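Local coordinates for putative cell adhesion protein (Bacteroides eggerthii, PDB 4GPV) that probably serves as a FimA-type subunit of a distinct class of pilus and may take part in cell adhesion, at residues V103-E106 against T107-L110; T292-G296 against K297-V301. All blocks are in the same frame, centred on the assembly; numbering follows the deposited sequence.

Contact 1: residues V103-E106 against T107-L110; sequences VKTE and TDLL
T105 and D108 pair at the start of helix 106-111, each side chain accepting from the other residue's backbone NH. OG1 of T105 sits between its own backbone N and carbonyl carbon (chi1 67°), which places the hydroxyl 3.2 Å from D108 N, whose hydrogen it accepts in a fairly straight bond. The aspartate swings the opposite way along the chain: its CG lies beside its own N, and the carboxylate is carried back over the 104-105 backbone. OD2 then receives two amides from different directions. K104 N meets its anti lone pair at 2.9 Å (N-H...O 151°), whereas T105 N comes from above the carboxylate plane, at 3.3 Å and with a more bent bond. Two donors on one oxygen limit the rotation of the group, and the carboxylate's charge is likely to interact favourably with the helix's amino end. Behind this polar pair, V103 lays CG1 against L109 CB at 3.9 Å, while its CG2 lies 4.0 Å from L109 CA. L109 itself is buried among F53, F55, F100 and F195. E106, extended beyond CG, carries OE2 out of this contact to a hydrogen bond with Y87 OH. The regular helical pattern starts at once: L109 N donates to T105 O at 3.1 Å, and L110 N to E106 O at 3.0 Å. With T105 as N-cap and D108 three residues on, the reciprocal side-chain-to-backbone bonds make a classic capping box.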
loop_
_atom_site.group_PDB
_atom_site.type_symbol
_atom_site.label_atom_id
_atom_site.label_comp_id
_atom_site.label_asym_id
_atom_site.label_seq_id
_atom_site.Cartn_x
_atom_site.Cartn_y
_atom_site.Cartn_z
ATOM N N VAL A 103 -11.869 -8.510 18.743
ATOM C CA VAL A 103 -12.606 -7.237 18.793
ATOM C C VAL A 103 -13.885 -7.427 19.625
ATOM O O VAL A 103 -14.692 -8.315 19.317
ATOM C CB VAL A 103 -12.939 -6.700 17.385
ATOM C CG1 VAL A 103 -13.946 -5.559 17.446
ATOM C CG2 VAL A 103 -11.673 -6.261 16.652
ATOM N N LYS A 104 -14.054 -6.603 20.673
ATOM C CA LYS A 104 -15.224 -6.676 21.548
ATOM C C LYS A 104 -16.003 -5.379 21.517
ATOM O O LYS A 104 -17.193 -5.353 21.854
ATOM C CB LYS A 104 -14.815 -6.965 23.008
ATOM C CG LYS A 104 -13.770 -8.054 23.210
ATOM C CD LYS A 104 -14.340 -9.454 23.192
ATOM C CE LYS A 104 -13.290 -10.453 23.585
ATOM N NZ LYS A 104 -13.575 -11.778 23.000
ATOM N N THR A 105 -15.299 -4.280 21.211
ATOM C CA THR A 105 -15.849 -2.932 21.201
ATOM C C THR A 105 -15.379 -2.120 20.007
ATOM O O THR A 105 -14.441 -2.503 19.303
ATOM C CB THR A 105 -15.440 -2.173 22.476
ATOM O OG1 THR A 105 -14.024 -1.960 22.427
ATOM C CG2 THR A 105 -15.891 -2.854 23.780
ATOM N N GLU A 106 -15.998 -0.946 19.821
ATOM C CA GLU A 106 -15.634 -0.044 18.734
ATOM C C GLU A 106 -14.200 0.451 18.928
ATOM O O GLU A 106 -13.444 0.500 17.963
ATOM C CB GLU A 106 -16.629 1.111 18.712
ATOM C CG GLU A 106 -16.507 2.035 17.515
ATOM C CD GLU A 106 -17.630 3.047 17.442
ATOM O OE1 GLU A 106 -18.493 3.054 18.350
ATOM O OE2 GLU A 106 -17.657 3.829 16.468
ATOM N N THR A 107 -13.812 0.744 20.191
ATOM C CA THR A 107 -12.446 1.165 20.537
ATOM C C THR A 107 -11.464 0.080 20.073
ATOM O O THR A 107 -10.472 0.418 19.439
ATOM C CB THR A 107 -12.344 1.461 22.044
ATOM O OG1 THR A 107 -13.267 2.504 22.363
ATOM C CG2 THR A 107 -10.931 1.904 22.473
ATOM N N ASP A 108 -11.783 -1.215 20.288
ATOM C CA ASP A 108 -10.915 -2.312 19.828
ATOM C C ASP A 108 -10.755 -2.335 18.335
ATOM O O ASP A 108 -9.638 -2.521 17.846
ATOM C CB ASP A 108 -11.449 -3.688 20.243
ATOM C CG ASP A 108 -11.446 -3.960 21.730
ATOM O OD1 ASP A 108 -10.648 -3.305 22.453
ATOM O OD2 ASP A 108 -12.201 -4.870 22.168
ATOM N N LEU A 109 -11.877 -2.223 17.598
ATOM C CA LEU A 109 -11.813 -2.300 16.148
ATOM C C LEU A 109 -10.968 -1.157 15.577
ATOM O O LEU A 109 -10.176 -1.384 14.668
ATOM C CB LEU A 109 -13.219 -2.268 15.537
ATOM C CG LEU A 109 -13.253 -2.265 14.003
ATOM C CD1 LEU A 109 -12.735 -3.543 13.437
ATOM C CD2 LEU A 109 -14.627 -2.039 13.501
ATOM N N LEU A 110 -11.137 0.062 16.120
ATOM C CA LEU A 110 -10.446 1.252 15.638
ATOM C C LEU A 110 -8.922 1.155 15.778
ATOM O O LEU A 110 -8.193 1.836 15.043
ATOM C CB LEU A 110 -10.965 2.504 16.359
ATOM C CG LEU A 110 -12.423 2.875 16.062
ATOM C CD1 LEU A 110 -12.873 4.073 16.900
ATOM C CD2 LEU A 110 -12.653 3.135 14.586
#

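Contact 2: residues T292-G296 against K297-V301; sequences TIEPG and KSYTV
Y299 turns its hydroxyl back to E294 across the type II beta turn, E294 to K297, that leads into strand 297-306. Y299 OH accepts from E294 N at 2.9 Å, with the amide near the plane of the ring at its edge. A water, also in the ring plane, accepts from Y299 OH at 2.6 Å and donates to T292 O and, at 2.9 Å, to E294 OE2. I293 puts CD1 over one ring face, offset toward the rim: CG1 beside the backbone N (chi1 -59°) and a further bend bring it into a CH-pi contact, 4.1 Å from the centroid and 20° off the ring normal. Over the turn itself, E294 and K297 run side by side, and NZ forms a salt bridge to OE2 at 2.9 Å, on the syn side but 33° out of the carboxylate plane. The backbone bond closing the turn, K297 N to E294 O, is weak at 3.5 Å. With a phenylalanine in place of Y299, the E294 amide would probably lose its acceptor and the bound water one of its three partners. Farther out, strand 297-306 is flanked by strands 146-169 and 329-343, I293 packs on A158 and I160, and S298 OG hydrogen-bonds D41 OD2.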
loop_
_atom_site.group_PDB
_atom_site.type_symbol
_atom_site.label_atom_id
_atom_site.label_comp_id
_atom_site.label_asym_id
_atom_site.label_seq_id
_atom_site.Cartn_x
_atom_site.Cartn_y
_atom_site.Cartn_z
ATOM N N THR A 292 4.601 12.224 -0.022
ATOM C CA THR A 292 4.853 11.134 0.905
ATOM C C THR A 292 3.835 10.054 0.515
ATOM O O THR A 292 3.079 10.251 -0.451
ATOM C CB THR A 292 4.828 11.572 2.373
ATOM O OG1 THR A 292 3.541 12.117 2.658
ATOM C CG2 THR A 292 5.918 12.599 2.695
ATOM N N ILE A 293 3.786 8.921 1.211
ATOM C CA ILE A 293 2.856 7.878 0.773
ATOM C C ILE A 293 1.591 7.928 1.594
ATOM O O ILE A 293 1.644 7.819 2.811
ATOM C CB ILE A 293 3.510 6.468 0.864
ATOM C CG1 ILE A 293 4.790 6.345 0.008
ATOM C CG2 ILE A 293 2.508 5.349 0.583
ATOM C CD1 ILE A 293 4.597 6.502 -1.536
ATOM N N GLU A 294 0.439 8.015 0.908
ATOM C CA GLU A 294 -0.876 8.018 1.545
ATOM C C GLU A 294 -1.668 6.800 1.135
ATOM O O GLU A 294 -1.593 6.418 -0.034
ATOM C CB GLU A 294 -1.686 9.241 1.103
ATOM C CG GLU A 294 -1.145 10.591 1.494
ATOM C CD GLU A 294 -2.145 11.632 1.043
ATOM O OE1 GLU A 294 -3.271 11.663 1.596
ATOM O OE2 GLU A 294 -1.862 12.302 0.027
ATOM N N PRO A 295 -2.503 6.236 2.029
ATOM C CA PRO A 295 -3.376 5.130 1.612
ATOM C C PRO A 295 -4.342 5.600 0.550
ATOM O O PRO A 295 -4.688 6.784 0.532
ATOM C CB PRO A 295 -4.175 4.773 2.882
ATOM C CG PRO A 295 -3.671 5.615 3.940
ATOM C CD PRO A 295 -2.710 6.613 3.446
ATOM N N GLY A 296 -4.756 4.707 -0.338
ATOM C CA GLY A 296 -5.752 5.063 -1.348
ATOM C C GLY A 296 -5.239 5.975 -2.443
ATOM O O GLY A 296 -6.037 6.624 -3.127
ATOM N N LYS A 297 -3.916 6.053 -2.605
ATOM C CA LYS A 297 -3.321 6.832 -3.707
ATOM C C LYS A 297 -2.492 5.898 -4.558
ATOM O O LYS A 297 -1.933 4.909 -4.062
ATOM C CB LYS A 297 -2.454 7.992 -3.170
ATOM C CG LYS A 297 -3.275 9.041 -2.409
ATOM C CD LYS A 297 -3.371 10.360 -3.145
ATOM C CE LYS A 297 -4.235 11.333 -2.368
ATOM N NZ LYS A 297 -3.607 12.674 -2.238
ATOM N N SER A 298 -2.385 6.233 -5.839
ATOM C CA SER A 298 -1.666 5.458 -6.825
ATOM C C SER A 298 -0.571 6.366 -7.399
ATOM O O SER A 298 -0.886 7.384 -7.995
ATOM C CB SER A 298 -2.649 4.984 -7.901
ATOM O OG SER A 298 -1.980 4.360 -8.991
ATOM N N TYR A 299 0.707 6.026 -7.158
ATOM C CA TYR A 299 1.833 6.865 -7.579
ATOM C C TYR A 299 2.472 6.294 -8.808
ATOM O O TYR A 299 2.775 5.099 -8.854
ATOM C CB TYR A 299 2.908 6.957 -6.453
ATOM C CG TYR A 299 2.334 7.530 -5.173
ATOM C CD1 TYR A 299 1.687 6.713 -4.250
ATOM C CD2 TYR A 299 2.337 8.903 -4.938
ATOM C CE1 TYR A 299 1.100 7.239 -3.103
ATOM C CE2 TYR A 299 1.758 9.441 -3.782
ATOM C CZ TYR A 299 1.133 8.599 -2.872
ATOM O OH TYR A 299 0.487 9.078 -1.763
ATOM N N THR A 300 2.730 7.150 -9.762
ATOM C CA THR A 300 3.431 6.754 -10.983
ATOM C C THR A 300 4.794 7.450 -10.958
ATOM O O THR A 300 4.875 8.687 -10.866
ATOM C CB THR A 300 2.626 7.060 -12.235
ATOM O OG1 THR A 300 1.405 6.310 -12.215
ATOM C CG2 THR A 300 3.416 6.733 -13.506
ATOM N N VAL A 301 5.862 6.645 -10.954
ATOM C CA VAL A 301 7.213 7.177 -10.916
ATOM C C VAL A 301 7.855 6.915 -12.253
ATOM O O VAL A 301 7.987 5.744 -12.600
ATOM C CB VAL A 301 8.044 6.523 -9.792
ATOM C CG1 VAL A 301 9.490 7.047 -9.787
ATOM C CG2 VAL A 301 7.380 6.688 -8.419
HETATM O O HOH W 1 0.571 11.713 -1.496
#

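How the contacts relate
Contact 1 comes first along the chain and contact 2 follows in series, some 180 residues later. Their centres are 28 Å apart and the nearest atoms about 13 Å, so they do not touch. The centre of contact 1 lies 23 Å from the centre of the chain, that of contact 2 only 8 Å. One mixed sheet still relates them: helix 106-111 packs on strands 50-56 and 83-90, and the sheet continues from 83-90 through 133-138 and 146-169 to strand 297-306. One contact thus starts a short helix beside the sheet, and the other turns the chain into a strand that falls within the FimA-like C-terminal family region of the chain.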